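Local coordinates for putative major capsid protein (Cafeteriavirus-dependent mavirus, PDB 6G44) that probably builds the outer shell of a marine virophage as the major capsid protein, folded as a double jelly-roll and assembled in threes, at residues Gln352-Ile357 / Ala466-Glu471; Leu359-Asp364 / Ser431-Lys436; Gly368-Leu373 / Tyr379-Ser384; Leu402-Pro407 / Lys416-Gly421. All coordinates share one frame; numbering follows the deposited sequence.

Interactions 1, 2 and 3 are buried; interaction 4 is partly buried. Interaction 1 joins strand 355-363 to strand 464-482 of another sheet through one tyrosine. Interaction 2 covers the later part of strand 355-363 with a loop that brings two leucines. Interaction 3 packs the turn after the next strand, 366-369, on helix 375-384. I361 N and I369 O probably pair these strands, and F370 on I361 and L433 links the apolar side chains. Interaction 4, near the surface, sets helix 401-405 against the end of helix 411-417 and its following loop, mixing apolar and polar groups; G421 packs on Q352 of interaction 1. Sulfates, probably from the crystallisation liquor, sit at interactions 1, 3 and 4. The second subunit reaches 2, 3 and 4.

Interaction 1: residues Gln352-Ile357 / Ala466-Glu471; sequences QLAGII and AHYKLE. With SO4 (sulfate ion), chain B.
Y468 reaches across to A354 and Q352 and makes every side-chain contact here. Its ring stems from strand 464-482, with CG beside the backbone N (chi1 -77°), and extends toward A354 and Q352 on the chain leading into strand 355-363. A354 CB approaches the ring obliquely, 4.2 Å from Y468 CD2. Farther out, the Y468 hydroxyl OH comes within 4.1 Å of Q352 CG, the two side chains crossing at a slant. The Q352 amide plane is turned 50° from the ring plane. Q352 first runs with CG opposite its backbone N, then bends at chi2 (75°). The bend folds the amide back, and Q352 NE2 gives a hydrogen bond of 2.9 Å to L353 O. This bond lies close to the amide plane and fixes the rotation of the amide. F456 of strand 448-457 packs on both A354 and Y468. On the other side of the strand, H467 N binds a sulfate ion, probably from the crystallisation liquor, with O1 2.9 Å from H467 N. The two strands belong to different sheets, as expected for the facing layers of a jelly roll. No hydrogen bond crosses between the segments. The contact is therefore van der Waals in nature. Q352 NE2 is satisfied within its own segment, and Q352 OE1 and Y468 OH by N152 ND2 and E460 OE2 outside it.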
loop_
_atom_site.group_PDB
_atom_site.type_symbol
_atom_site.label_atom_id
_atom_site.label_comp_id
_atom_site.label_asym_id
_atom_site.label_seq_id
_atom_site.Cartn_x
_atom_site.Cartn_y
_atom_site.Cartn_z
ATOM N N GLN C 352 -26.501 -6.635 -0.234
ATOM C CA GLN C 352 -26.374 -7.966 0.327
ATOM C C GLN C 352 -26.282 -9.035 -0.755
ATOM O O GLN C 352 -27.145 -9.131 -1.645
ATOM C CB GLN C 352 -27.585 -8.260 1.194
ATOM C CG GLN C 352 -27.539 -9.606 1.889
ATOM C CD GLN C 352 -26.572 -9.586 3.047
ATOM O OE1 GLN C 352 -26.880 -9.012 4.100
ATOM N NE2 GLN C 352 -25.396 -10.156 2.857
ATOM N N LEU C 353 -25.237 -9.841 -0.661
ATOM C CA LEU C 353 -25.070 -11.044 -1.439
ATOM C C LEU C 353 -25.101 -12.209 -0.464
ATOM O O LEU C 353 -24.952 -12.030 0.748
ATOM C CB LEU C 353 -23.740 -11.049 -2.187
ATOM C CG LEU C 353 -23.413 -9.811 -3.022
ATOM C CD1 LEU C 353 -21.999 -9.903 -3.592
ATOM C CD2 LEU C 353 -24.405 -9.609 -4.168
ATOM N N ALA C 354 -25.385 -13.388 -0.994
ATOM C CA ALA C 354 -25.283 -14.606 -0.210
ATOM C C ALA C 354 -23.819 -15.047 -0.074
ATOM O O ALA C 354 -22.971 -14.676 -0.905
ATOM C CB ALA C 354 -26.118 -15.726 -0.840
ATOM N N GLY C 355 -23.549 -15.867 0.948
ATOM C CA GLY C 355 -22.222 -16.493 1.103
ATOM C C GLY C 355 -22.224 -17.797 0.331
ATOM O O GLY C 355 -22.949 -18.728 0.713
ATOM N N ILE C 356 -21.441 -17.893 -0.737
ATOM C CA ILE C 356 -21.413 -19.111 -1.540
ATOM C C ILE C 356 -20.423 -20.087 -0.888
ATOM O O ILE C 356 -19.251 -19.770 -0.714
ATOM C CB ILE C 356 -21.039 -18.838 -3.006
ATOM C CG1 ILE C 356 -22.073 -17.894 -3.635
ATOM C CG2 ILE C 356 -20.917 -20.157 -3.787
ATOM C CD1 ILE C 356 -21.735 -17.430 -5.020
ATOM N N ILE C 357 -20.910 -21.287 -0.582
ATOM C CA ILE C 357 -20.119 -22.329 0.086
ATOM C C ILE C 357 -19.815 -23.509 -0.832
ATOM O O ILE C 357 -18.977 -24.344 -0.487
ATOM C CB ILE C 357 -20.805 -22.831 1.393
ATOM C CG1 ILE C 357 -22.135 -23.520 1.096
ATOM C CG2 ILE C 357 -20.995 -21.673 2.381
ATOM C CD1 ILE C 357 -22.687 -24.287 2.285
ATOM N N ALA C 466 -36.420 -14.732 2.116
ATOM C CA ALA C 466 -36.346 -13.661 1.142
ATOM C C ALA C 466 -35.906 -14.252 -0.176
ATOM O O ALA C 466 -35.373 -15.347 -0.209
ATOM C CB ALA C 466 -35.380 -12.590 1.571
ATOM N N HIS C 467 -36.194 -13.546 -1.259
ATOM C CA HIS C 467 -35.825 -13.998 -2.587
ATOM C C HIS C 467 -34.364 -13.686 -2.895
ATOM O O HIS C 467 -33.932 -12.556 -2.667
ATOM C CB HIS C 467 -36.705 -13.348 -3.662
ATOM C CG HIS C 467 -38.055 -13.977 -3.803
ATOM N ND1 HIS C 467 -39.160 -13.520 -3.122
ATOM C CD2 HIS C 467 -38.476 -15.028 -4.546
ATOM C CE1 HIS C 467 -40.208 -14.261 -3.441
ATOM N NE2 HIS C 467 -39.825 -15.176 -4.310
ATOM N N TYR C 468 -33.661 -14.687 -3.434
ATOM C CA TYR C 468 -32.259 -14.574 -3.887
ATOM C C TYR C 468 -32.153 -14.995 -5.336
ATOM O O TYR C 468 -32.852 -15.920 -5.784
ATOM C CB TYR C 468 -31.284 -15.413 -3.011
ATOM C CG TYR C 468 -31.027 -14.705 -1.699
ATOM C CD1 TYR C 468 -31.969 -14.743 -0.685
ATOM C CD2 TYR C 468 -29.890 -13.914 -1.507
ATOM C CE1 TYR C 468 -31.791 -14.036 0.492
ATOM C CE2 TYR C 468 -29.695 -13.211 -0.330
ATOM C CZ TYR C 468 -30.655 -13.272 0.659
ATOM O OH TYR C 468 -30.445 -12.554 1.782
ATOM N N LYS C 469 -31.276 -14.307 -6.067
ATOM C CA LYS C 469 -31.079 -14.540 -7.488
ATOM C C LYS C 469 -29.628 -14.931 -7.769
ATOM O O LYS C 469 -28.708 -14.157 -7.509
ATOM C CB LYS C 469 -31.450 -13.304 -8.282
ATOM C CG LYS C 469 -31.310 -13.449 -9.781
ATOM C CD LYS C 469 -31.566 -12.137 -10.510
ATOM C CE LYS C 469 -33.040 -11.815 -10.596
ATOM N NZ LYS C 469 -33.292 -10.673 -11.514
ATOM N N LEU C 470 -29.444 -16.117 -8.320
ATOM C CA LEU C 470 -28.146 -16.572 -8.857
ATOM C C LEU C 470 -27.964 -15.930 -10.224
ATOM O O LEU C 470 -28.838 -16.042 -11.086
ATOM C CB LEU C 470 -28.106 -18.101 -8.966
ATOM C CG LEU C 470 -26.977 -18.724 -9.783
ATOM C CD1 LEU C 470 -25.587 -18.336 -9.264
ATOM C CD2 LEU C 470 -27.084 -20.230 -9.870
ATOM N N GLU C 471 -26.847 -15.236 -10.435
ATOM C CA GLU C 471 -26.523 -14.623 -11.712
ATOM C C GLU C 471 -25.153 -15.108 -12.144
ATOM O O GLU C 471 -24.222 -15.189 -11.316
ATOM C CB GLU C 471 -26.496 -13.108 -11.608
ATOM C CG GLU C 471 -27.855 -12.461 -11.341
ATOM C CD GLU C 471 -27.757 -10.942 -11.274
ATOM O OE1 GLU C 471 -27.083 -10.466 -10.334
ATOM O OE2 GLU C 471 -28.334 -10.227 -12.148
HETATM S S SO4 B . -38.574 -10.624 -1.382
HETATM O O1 SO4 B . -37.728 -11.259 -0.376
HETATM O O2 SO4 B . -39.705 -11.510 -1.740
HETATM O O3 SO4 B . -37.798 -10.344 -2.622
HETATM O O4 SO4 B . -39.059 -9.345 -0.816
#

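Interaction 2: residues Leu359-Asp364 / Ser431-Lys436; sequences LEIKVD and SDLGLK
The strand residues I361 and V363 run level with the loop residues L433 and L435, each pair of CA atoms 8.3 Å apart (I361 CA to L433 CA, V363 CA to L435 CA). All four side chains point toward the opposite segment, and each touching pair crosses at about a right angle. L433 divides its two methyls between two residues. L433 CD2 rests against the branch point of I361, 4.1 Å from I361 CG1 and about as far from its CB and CG2. L433 CD1 meets V363 CG2 at 3.8 Å. V363 holds CG1 opposite its backbone N (chi1 177°), which puts CG2 beside the N, on the L433 side. L435 also packs on V363, with L435 CD2 4.1 Å from V363 CB. Strand 355-363 lies between strands 448-457 and 366-369. I369 of strand 366-369 and F428 of strand 425-428 also pack on L433, while S431 and D432 lean on G36 and I37 of the second subunit.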
loop_
_atom_site.group_PDB
_atom_site.type_symbol
_atom_site.label_atom_id
_atom_site.label_comp_id
_atom_site.label_asym_id
_atom_site.label_seq_id
_atom_site.Cartn_x
_atom_site.Cartn_y
_atom_site.Cartn_z
ATOM N N LEU C 359 -19.820 -24.689 -5.331
ATOM C CA LEU C 359 -20.023 -24.390 -6.726
ATOM C C LEU C 359 -19.816 -25.651 -7.534
ATOM O O LEU C 359 -18.846 -26.359 -7.300
ATOM C CB LEU C 359 -19.025 -23.298 -7.145
ATOM C CG LEU C 359 -19.273 -22.563 -8.438
ATOM C CD1 LEU C 359 -20.596 -21.809 -8.422
ATOM C CD2 LEU C 359 -18.114 -21.607 -8.685
ATOM N N GLU C 360 -20.733 -25.946 -8.454
ATOM C CA GLU C 360 -20.537 -27.032 -9.416
ATOM C C GLU C 360 -20.877 -26.517 -10.809
ATOM O O GLU C 360 -21.930 -25.927 -11.012
ATOM C CB GLU C 360 -21.393 -28.254 -9.053
ATOM C CG GLU C 360 -21.026 -28.835 -7.690
ATOM C CD GLU C 360 -21.688 -30.168 -7.365
ATOM O OE1 GLU C 360 -21.643 -30.553 -6.161
ATOM O OE2 GLU C 360 -22.225 -30.832 -8.277
ATOM N N ILE C 361 -19.959 -26.760 -11.747
ATOM C CA ILE C 361 -20.046 -26.269 -13.113
ATOM C C ILE C 361 -20.163 -27.473 -14.078
ATOM O O ILE C 361 -19.440 -28.436 -13.943
ATOM C CB ILE C 361 -18.802 -25.463 -13.533
ATOM C CG1 ILE C 361 -18.380 -24.416 -12.487
ATOM C CG2 ILE C 361 -19.048 -24.811 -14.901
ATOM C CD1 ILE C 361 -19.384 -23.333 -12.248
ATOM N N LYS C 362 -21.096 -27.380 -15.026
ATOM C CA LYS C 362 -21.183 -28.323 -16.159
ATOM C C LYS C 362 -20.825 -27.544 -17.412
ATOM O O LYS C 362 -21.362 -26.465 -17.616
ATOM C CB LYS C 362 -22.595 -28.869 -16.271
ATOM C CG LYS C 362 -22.906 -29.602 -17.571
ATOM C CD LYS C 362 -24.313 -30.191 -17.502
ATOM C CE LYS C 362 -24.665 -30.989 -18.750
ATOM N NZ LYS C 362 -24.603 -30.160 -19.993
ATOM N N VAL C 363 -19.914 -28.070 -18.231
ATOM C CA VAL C 363 -19.659 -27.506 -19.564
ATOM C C VAL C 363 -19.783 -28.664 -20.538
ATOM O O VAL C 363 -19.003 -29.607 -20.454
ATOM C CB VAL C 363 -18.282 -26.839 -19.710
ATOM C CG1 VAL C 363 -18.057 -26.345 -21.145
ATOM C CG2 VAL C 363 -18.131 -25.678 -18.727
ATOM N N ASP C 364 -20.747 -28.574 -21.455
ATOM C CA ASP C 364 -21.024 -29.660 -22.418
ATOM C C ASP C 364 -21.251 -30.964 -21.624
ATOM O O ASP C 364 -22.048 -30.945 -20.687
ATOM C CB ASP C 364 -19.909 -29.707 -23.483
ATOM C CG ASP C 364 -19.790 -28.408 -24.272
ATOM O OD1 ASP C 364 -20.764 -27.634 -24.306
ATOM O OD2 ASP C 364 -18.722 -28.182 -24.893
ATOM N N SER C 431 -9.961 -21.863 -18.326
ATOM C CA SER C 431 -8.739 -22.595 -17.965
ATOM C C SER C 431 -8.742 -23.095 -16.521
ATOM O O SER C 431 -8.091 -24.094 -16.219
ATOM C CB SER C 431 -7.501 -21.763 -18.285
ATOM O OG SER C 431 -7.516 -20.479 -17.675
ATOM N N ASP C 432 -9.497 -22.457 -15.640
ATOM C CA ASP C 432 -9.612 -22.955 -14.254
ATOM C C ASP C 432 -10.349 -24.277 -14.147
ATOM O O ASP C 432 -10.242 -24.960 -13.127
ATOM C CB ASP C 432 -10.277 -21.928 -13.341
ATOM C CG ASP C 432 -9.475 -20.663 -13.199
ATOM O OD1 ASP C 432 -8.216 -20.741 -13.154
ATOM O OD2 ASP C 432 -10.094 -19.571 -13.156
ATOM N N LEU C 433 -11.129 -24.623 -15.155
ATOM C CA LEU C 433 -12.008 -25.812 -15.119
ATOM C C LEU C 433 -11.293 -27.128 -15.405
ATOM O O LEU C 433 -11.866 -28.178 -15.125
ATOM C CB LEU C 433 -13.144 -25.640 -16.143
ATOM C CG LEU C 433 -14.090 -24.445 -15.916
ATOM C CD1 LEU C 433 -14.962 -24.248 -17.145
ATOM C CD2 LEU C 433 -14.966 -24.628 -14.690
ATOM N N GLY C 434 -10.076 -27.089 -15.957
ATOM C CA GLY C 434 -9.334 -28.304 -16.247
ATOM C C GLY C 434 -10.079 -29.245 -17.164
ATOM O O GLY C 434 -10.043 -30.465 -16.970
ATOM N N LEU C 435 -10.715 -28.698 -18.199
ATOM C CA LEU C 435 -11.599 -29.497 -19.045
ATOM C C LEU C 435 -10.802 -30.485 -19.862
ATOM O O LEU C 435 -9.718 -30.175 -20.373
ATOM C CB LEU C 435 -12.417 -28.611 -19.992
ATOM C CG LEU C 435 -13.397 -27.612 -19.359
ATOM C CD1 LEU C 435 -13.947 -26.649 -20.391
ATOM C CD2 LEU C 435 -14.555 -28.316 -18.677
ATOM N N LYS C 436 -11.352 -31.685 -19.995
ATOM C CA LYS C 436 -10.718 -32.649 -20.879
ATOM C C LYS C 436 -10.788 -32.187 -22.342
ATOM O O LYS C 436 -9.885 -32.508 -23.130
ATOM C CB LYS C 436 -11.244 -34.076 -20.666
ATOM C CG LYS C 436 -12.714 -34.319 -20.934
ATOM C CD LYS C 436 -13.061 -35.814 -20.814
ATOM C CE LYS C 436 -12.473 -36.633 -21.955
ATOM N NZ LYS C 436 -13.036 -38.009 -22.037
#

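Interaction 3: residues Gly368-Leu373 / Tyr379-Ser384; sequences GIFREL and YELSSS. With SO4 (sulfate ion), chain D.
This is an off-centre CH-pi contact between F370, in the turn after strand 366-369, and L381 of helix 375-384. L381 CD2 lies 4.2 Å from the centroid of the F370 ring, 29° off the ring normal, and 3.8 Å from F370 CE2. It approaches obliquely, and the two side chains cross at about a right angle. L381 carries CG opposite its backbone N (chi1 166°), which extends CD2 toward the ring. L373 CD1 adds a looser touch, 4.5 Å from L381 CD2. I369 CG2 covers one face of the ring, 3.8 Å above its plane and toward the rim. The backbone sets up this placement with two turns. A type II turn runs from G368 to R371, and a type I turn from F370 to L373, closed by L373 N to F370 O at 3.0 Å. G368 and I369 both face I361, which makes a G1 beta bulge. The turns also present two N-H groups to a sulfate ion: F370 N is 2.9 Å from its O3, and E372 N binds its O2. T41 N of the second subunit binds the same ion. R371 NH1 and E372 OE2 form a salt bridge farther out on the turn. L381 also packs on I426 and F428 of strand 425-428, F370 on I361 of strand 355-363, and Y39 of the second subunit lies against both F370 and L381.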
loop_
_atom_site.group_PDB
_atom_site.type_symbol
_atom_site.label_atom_id
_atom_site.label_comp_id
_atom_site.label_asym_id
_atom_site.label_seq_id
_atom_site.Cartn_x
_atom_site.Cartn_y
_atom_site.Cartn_z
ATOM N N GLY C 368 -20.157 -31.516 -12.807
ATOM C CA GLY C 368 -19.724 -31.536 -11.403
ATOM C C GLY C 368 -18.379 -30.880 -11.147
ATOM O O GLY C 368 -17.731 -31.170 -10.137
ATOM N N ILE C 369 -17.957 -29.989 -12.038
ATOM C CA ILE C 369 -16.613 -29.409 -11.905
ATOM C C ILE C 369 -16.637 -28.456 -10.695
ATOM O O ILE C 369 -17.577 -27.669 -10.539
ATOM C CB ILE C 369 -16.181 -28.641 -13.161
ATOM C CG1 ILE C 369 -16.242 -29.557 -14.401
ATOM C CG2 ILE C 369 -14.768 -28.065 -12.979
ATOM C CD1 ILE C 369 -16.422 -28.777 -15.684
ATOM N N PHE C 370 -15.596 -28.556 -9.872
ATOM C CA PHE C 370 -15.419 -27.802 -8.615
ATOM C C PHE C 370 -16.214 -28.364 -7.427
ATOM O O PHE C 370 -16.186 -27.770 -6.362
ATOM C CB PHE C 370 -15.704 -26.288 -8.731
ATOM C CG PHE C 370 -14.850 -25.536 -9.725
ATOM C CD1 PHE C 370 -13.564 -25.944 -10.092
ATOM C CD2 PHE C 370 -15.342 -24.347 -10.248
ATOM C CE1 PHE C 370 -12.807 -25.183 -10.991
ATOM C CE2 PHE C 370 -14.587 -23.606 -11.143
ATOM C CZ PHE C 370 -13.321 -24.017 -11.491
ATOM N N ARG C 371 -16.868 -29.511 -7.587
ATOM C CA ARG C 371 -17.616 -30.096 -6.458
ATOM C C ARG C 371 -16.769 -30.405 -5.227
ATOM O O ARG C 371 -17.316 -30.449 -4.129
ATOM C CB ARG C 371 -18.385 -31.354 -6.880
ATOM C CG ARG C 371 -17.530 -32.530 -7.279
ATOM C CD ARG C 371 -18.383 -33.621 -7.937
ATOM N NE ARG C 371 -19.254 -34.267 -6.959
ATOM C CZ ARG C 371 -18.921 -35.302 -6.178
ATOM N NH1 ARG C 371 -17.708 -35.861 -6.222
ATOM N NH2 ARG C 371 -19.820 -35.792 -5.329
ATOM N N GLU C 372 -15.462 -30.589 -5.394
ATOM C CA GLU C 372 -14.582 -30.872 -4.258
ATOM C C GLU C 372 -14.022 -29.617 -3.594
ATOM O O GLU C 372 -13.214 -29.724 -2.672
ATOM C CB GLU C 372 -13.435 -31.804 -4.683
ATOM C CG GLU C 372 -13.889 -33.145 -5.292
ATOM C CD GLU C 372 -14.745 -34.017 -4.357
ATOM O OE1 GLU C 372 -14.675 -33.877 -3.108
ATOM O OE2 GLU C 372 -15.502 -34.868 -4.899
ATOM N N LEU C 373 -14.429 -28.422 -4.061
ATOM C CA LEU C 373 -13.982 -27.171 -3.421
ATOM C C LEU C 373 -14.884 -26.726 -2.298
ATOM O O LEU C 373 -16.105 -26.808 -2.411
ATOM C CB LEU C 373 -13.935 -26.032 -4.443
ATOM C CG LEU C 373 -12.969 -26.237 -5.610
ATOM C CD1 LEU C 373 -12.926 -24.956 -6.440
ATOM C CD2 LEU C 373 -11.552 -26.672 -5.187
ATOM N N TYR C 379 -12.739 -18.940 -2.462
ATOM C CA TYR C 379 -12.115 -17.628 -2.261
ATOM C C TYR C 379 -10.769 -17.551 -2.962
ATOM O O TYR C 379 -10.454 -16.544 -3.618
ATOM C CB TYR C 379 -11.967 -17.364 -0.763
ATOM C CG TYR C 379 -11.218 -16.097 -0.404
ATOM C CD1 TYR C 379 -11.787 -14.856 -0.635
ATOM C CD2 TYR C 379 -9.963 -16.136 0.189
ATOM C CE1 TYR C 379 -11.127 -13.702 -0.276
ATOM C CE2 TYR C 379 -9.304 -14.978 0.553
ATOM C CZ TYR C 379 -9.882 -13.765 0.287
ATOM O OH TYR C 379 -9.240 -12.581 0.658
ATOM N N GLU C 380 -9.962 -18.599 -2.839
ATOM C CA GLU C 380 -8.668 -18.637 -3.512
ATOM C C GLU C 380 -8.811 -18.588 -5.042
ATOM O O GLU C 380 -8.081 -17.862 -5.719
ATOM C CB GLU C 380 -7.876 -19.859 -3.037
ATOM C CG GLU C 380 -7.431 -19.729 -1.570
ATOM C CD GLU C 380 -6.874 -21.012 -0.955
ATOM O OE1 GLU C 380 -6.833 -22.034 -1.623
ATOM O OE2 GLU C 380 -6.517 -20.974 0.252
ATOM N N LEU C 381 -9.775 -19.344 -5.549
ATOM C CA LEU C 381 -10.084 -19.319 -6.990
ATOM C C LEU C 381 -10.439 -17.888 -7.424
ATOM O O LEU C 381 -9.908 -17.340 -8.403
ATOM C CB LEU C 381 -11.244 -20.269 -7.287
ATOM C CG LEU C 381 -11.944 -20.171 -8.637
ATOM C CD1 LEU C 381 -10.975 -20.416 -9.795
ATOM C CD2 LEU C 381 -13.138 -21.128 -8.715
ATOM N N SER C 382 -11.372 -17.278 -6.705
ATOM C CA SER C 382 -11.794 -15.933 -7.098
ATOM C C SER C 382 -10.632 -14.939 -7.017
ATOM O O SER C 382 -10.445 -14.110 -7.922
ATOM C CB SER C 382 -12.997 -15.452 -6.267
ATOM O OG SER C 382 -13.644 -14.384 -6.949
ATOM N N SER C 383 -9.839 -15.049 -5.947
ATOM C CA SER C 383 -8.672 -14.179 -5.736
ATOM C C SER C 383 -7.605 -14.365 -6.810
ATOM O O SER C 383 -6.942 -13.383 -7.196
ATOM C CB SER C 383 -8.084 -14.415 -4.355
ATOM O OG SER C 383 -9.017 -14.071 -3.340
ATOM N N SER C 384 -7.487 -15.578 -7.357
ATOM C CA SER C 384 -6.529 -15.825 -8.448
ATOM C C SER C 384 -6.889 -15.079 -9.723
ATOM O O SER C 384 -6.041 -14.892 -10.594
ATOM C CB SER C 384 -6.383 -17.329 -8.732
ATOM O OG SER C 384 -7.471 -17.841 -9.470
HETATM S S SO4 D . -13.547 -31.427 -8.889
HETATM O O1 SO4 D . -14.696 -32.380 -8.892
HETATM O O2 SO4 D . -13.722 -30.556 -7.711
HETATM O O3 SO4 D . -13.597 -30.638 -10.160
HETATM O O4 SO4 D . -12.290 -32.199 -8.783
#

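Interaction 4: residues Leu402-Pro407 / Lys416-Gly421; sequences LTVADP and KEAIFG. With SO4 (sulfate ion), chain P.
T403 and V404 meet E417 and A418 through methyl groups that their first torsions aim. In T403, chi1 of -61° sets CG2 opposite the backbone N and OG1 beside it; the methyl CG2 faces E417 and OG1 faces a sulfate ion. In V404, chi1 of 180° places CG2 beside the backbone N, where it meets A418. V404 CG2 is 3.9 Å from A418 CA and 4.1 Å from A418 CB. E417 extends its chain beyond CG across T403 at about a right angle. Its carboxylate atom OE1 stands 3.7 Å from T403 CG2, a contact without a hydrogen bond. The contact sets helix 401-405 against the end of helix 411-417, in the long helical connection between strands 366-369 and 425-428 of this jelly roll. N400, just before the first helix, bonds E417 O and I419 N. K153 NZ donates to K416 O and A418 O at the end of the second. T403 OG1 donates to the sulfate, 3.0 Å from its O2. I419 CD1 touches the same ion at 3.8 Å from O1. N400, K155, and T167 and K93 of the second subunit also bind this ion.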
loop_
_atom_site.group_PDB
_atom_site.type_symbol
_atom_site.label_atom_id
_atom_site.label_comp_id
_atom_site.label_asym_id
_atom_site.label_seq_id
_atom_site.Cartn_x
_atom_site.Cartn_y
_atom_site.Cartn_z
ATOM N N LEU C 402 -18.874 -12.263 19.101
ATOM C CA LEU C 402 -18.904 -11.966 20.545
ATOM C C LEU C 402 -20.162 -11.232 20.922
ATOM O O LEU C 402 -20.794 -11.519 21.938
ATOM C CB LEU C 402 -17.747 -11.087 20.971
ATOM C CG LEU C 402 -16.462 -11.704 21.355
ATOM C CD1 LEU C 402 -15.494 -10.557 21.602
ATOM C CD2 LEU C 402 -16.619 -12.582 22.592
ATOM N N THR C 403 -20.514 -10.259 20.087
ATOM C CA THR C 403 -21.668 -9.423 20.330
ATOM C C THR C 403 -22.928 -10.272 20.448
ATOM O O THR C 403 -23.761 -10.027 21.317
ATOM C CB THR C 403 -21.757 -8.313 19.238
ATOM O OG1 THR C 403 -20.578 -7.498 19.296
ATOM C CG2 THR C 403 -22.962 -7.451 19.434
ATOM N N VAL C 404 -23.028 -11.316 19.619
ATOM C CA VAL C 404 -24.159 -12.219 19.556
ATOM C C VAL C 404 -24.113 -13.377 20.594
ATOM O O VAL C 404 -25.144 -13.950 20.978
ATOM C CB VAL C 404 -24.274 -12.789 18.116
ATOM C CG1 VAL C 404 -25.443 -13.743 17.998
ATOM C CG2 VAL C 404 -24.395 -11.647 17.100
ATOM N N ALA C 405 -22.910 -13.747 21.021
ATOM C CA ALA C 405 -22.713 -14.764 22.059
ATOM C C ALA C 405 -22.964 -14.227 23.476
ATOM O O ALA C 405 -22.966 -15.011 24.424
ATOM C CB ALA C 405 -21.302 -15.325 21.972
ATOM N N ASP C 406 -23.143 -12.910 23.597
ATOM C CA ASP C 406 -23.367 -12.194 24.869
ATOM C C ASP C 406 -24.724 -12.577 25.489
ATOM O O ASP C 406 -25.771 -12.366 24.858
ATOM C CB ASP C 406 -23.321 -10.691 24.573
ATOM C CG ASP C 406 -23.322 -9.817 25.817
ATOM O OD1 ASP C 406 -23.731 -10.258 26.918
ATOM O OD2 ASP C 406 -22.904 -8.657 25.658
ATOM N N PRO C 407 -24.715 -13.138 26.729
ATOM C CA PRO C 407 -25.977 -13.522 27.393
ATOM C C PRO C 407 -26.888 -12.338 27.749
ATOM O O PRO C 407 -28.097 -12.540 27.910
ATOM C CB PRO C 407 -25.511 -14.243 28.666
ATOM C CG PRO C 407 -24.143 -13.732 28.927
ATOM C CD PRO C 407 -23.538 -13.410 27.585
ATOM N N LYS C 416 -31.134 -8.978 15.459
ATOM C CA LYS C 416 -31.075 -7.552 15.106
ATOM C C LYS C 416 -29.638 -7.012 15.141
ATOM O O LYS C 416 -29.296 -6.121 14.362
ATOM C CB LYS C 416 -31.974 -6.744 16.059
ATOM C CG LYS C 416 -32.071 -5.252 15.774
ATOM C CD LYS C 416 -33.164 -4.570 16.610
ATOM C CE LYS C 416 -32.937 -4.669 18.118
ATOM N NZ LYS C 416 -31.614 -4.139 18.564
ATOM N N GLU C 417 -28.824 -7.539 16.044
ATOM C CA GLU C 417 -27.449 -7.066 16.220
ATOM C C GLU C 417 -26.420 -7.799 15.368
ATOM O O GLU C 417 -25.293 -7.321 15.266
ATOM C CB GLU C 417 -27.067 -7.138 17.690
ATOM C CG GLU C 417 -27.944 -6.188 18.522
ATOM C CD GLU C 417 -27.551 -6.090 19.974
ATOM O OE1 GLU C 417 -26.373 -6.338 20.300
ATOM O OE2 GLU C 417 -28.439 -5.756 20.793
ATOM N N ALA C 418 -26.795 -8.917 14.757
ATOM C CA ALA C 418 -25.830 -9.717 13.993
ATOM C C ALA C 418 -25.429 -8.978 12.718
ATOM O O ALA C 418 -26.262 -8.343 12.037
ATOM C CB ALA C 418 -26.426 -11.058 13.633
ATOM N N ILE C 419 -24.143 -9.087 12.402
ATOM C CA ILE C 419 -23.553 -8.545 11.182
ATOM C C ILE C 419 -22.896 -9.675 10.415
ATOM O O ILE C 419 -22.208 -10.502 11.018
ATOM C CB ILE C 419 -22.517 -7.466 11.521
ATOM C CG1 ILE C 419 -23.210 -6.292 12.213
ATOM C CG2 ILE C 419 -21.820 -6.956 10.248
ATOM C CD1 ILE C 419 -22.294 -5.279 12.809
ATOM N N PHE C 420 -23.086 -9.668 9.102
ATOM C CA PHE C 420 -22.553 -10.691 8.188
ATOM C C PHE C 420 -21.652 -10.106 7.136
ATOM O O PHE C 420 -21.765 -8.922 6.771
ATOM C CB PHE C 420 -23.681 -11.493 7.529
ATOM C CG PHE C 420 -24.507 -12.248 8.522
ATOM C CD1 PHE C 420 -25.593 -11.645 9.154
ATOM C CD2 PHE C 420 -24.193 -13.554 8.840
ATOM C CE1 PHE C 420 -26.317 -12.333 10.109
ATOM C CE2 PHE C 420 -24.918 -14.247 9.798
ATOM C CZ PHE C 420 -25.981 -13.637 10.424
ATOM N N GLY C 421 -20.754 -10.937 6.625
ATOM C CA GLY C 421 -20.015 -10.537 5.435
ATOM C C GLY C 421 -20.957 -10.183 4.304
ATOM O O GLY C 421 -22.058 -10.752 4.180
HETATM S S SO4 P . -19.748 -5.085 16.450
HETATM O O1 SO4 P . -21.180 -5.436 16.451
HETATM O O2 SO4 P . -18.978 -6.045 17.287
HETATM O O3 SO4 P . -19.185 -5.068 15.073
HETATM O O4 SO4 P . -19.679 -3.696 17.000
#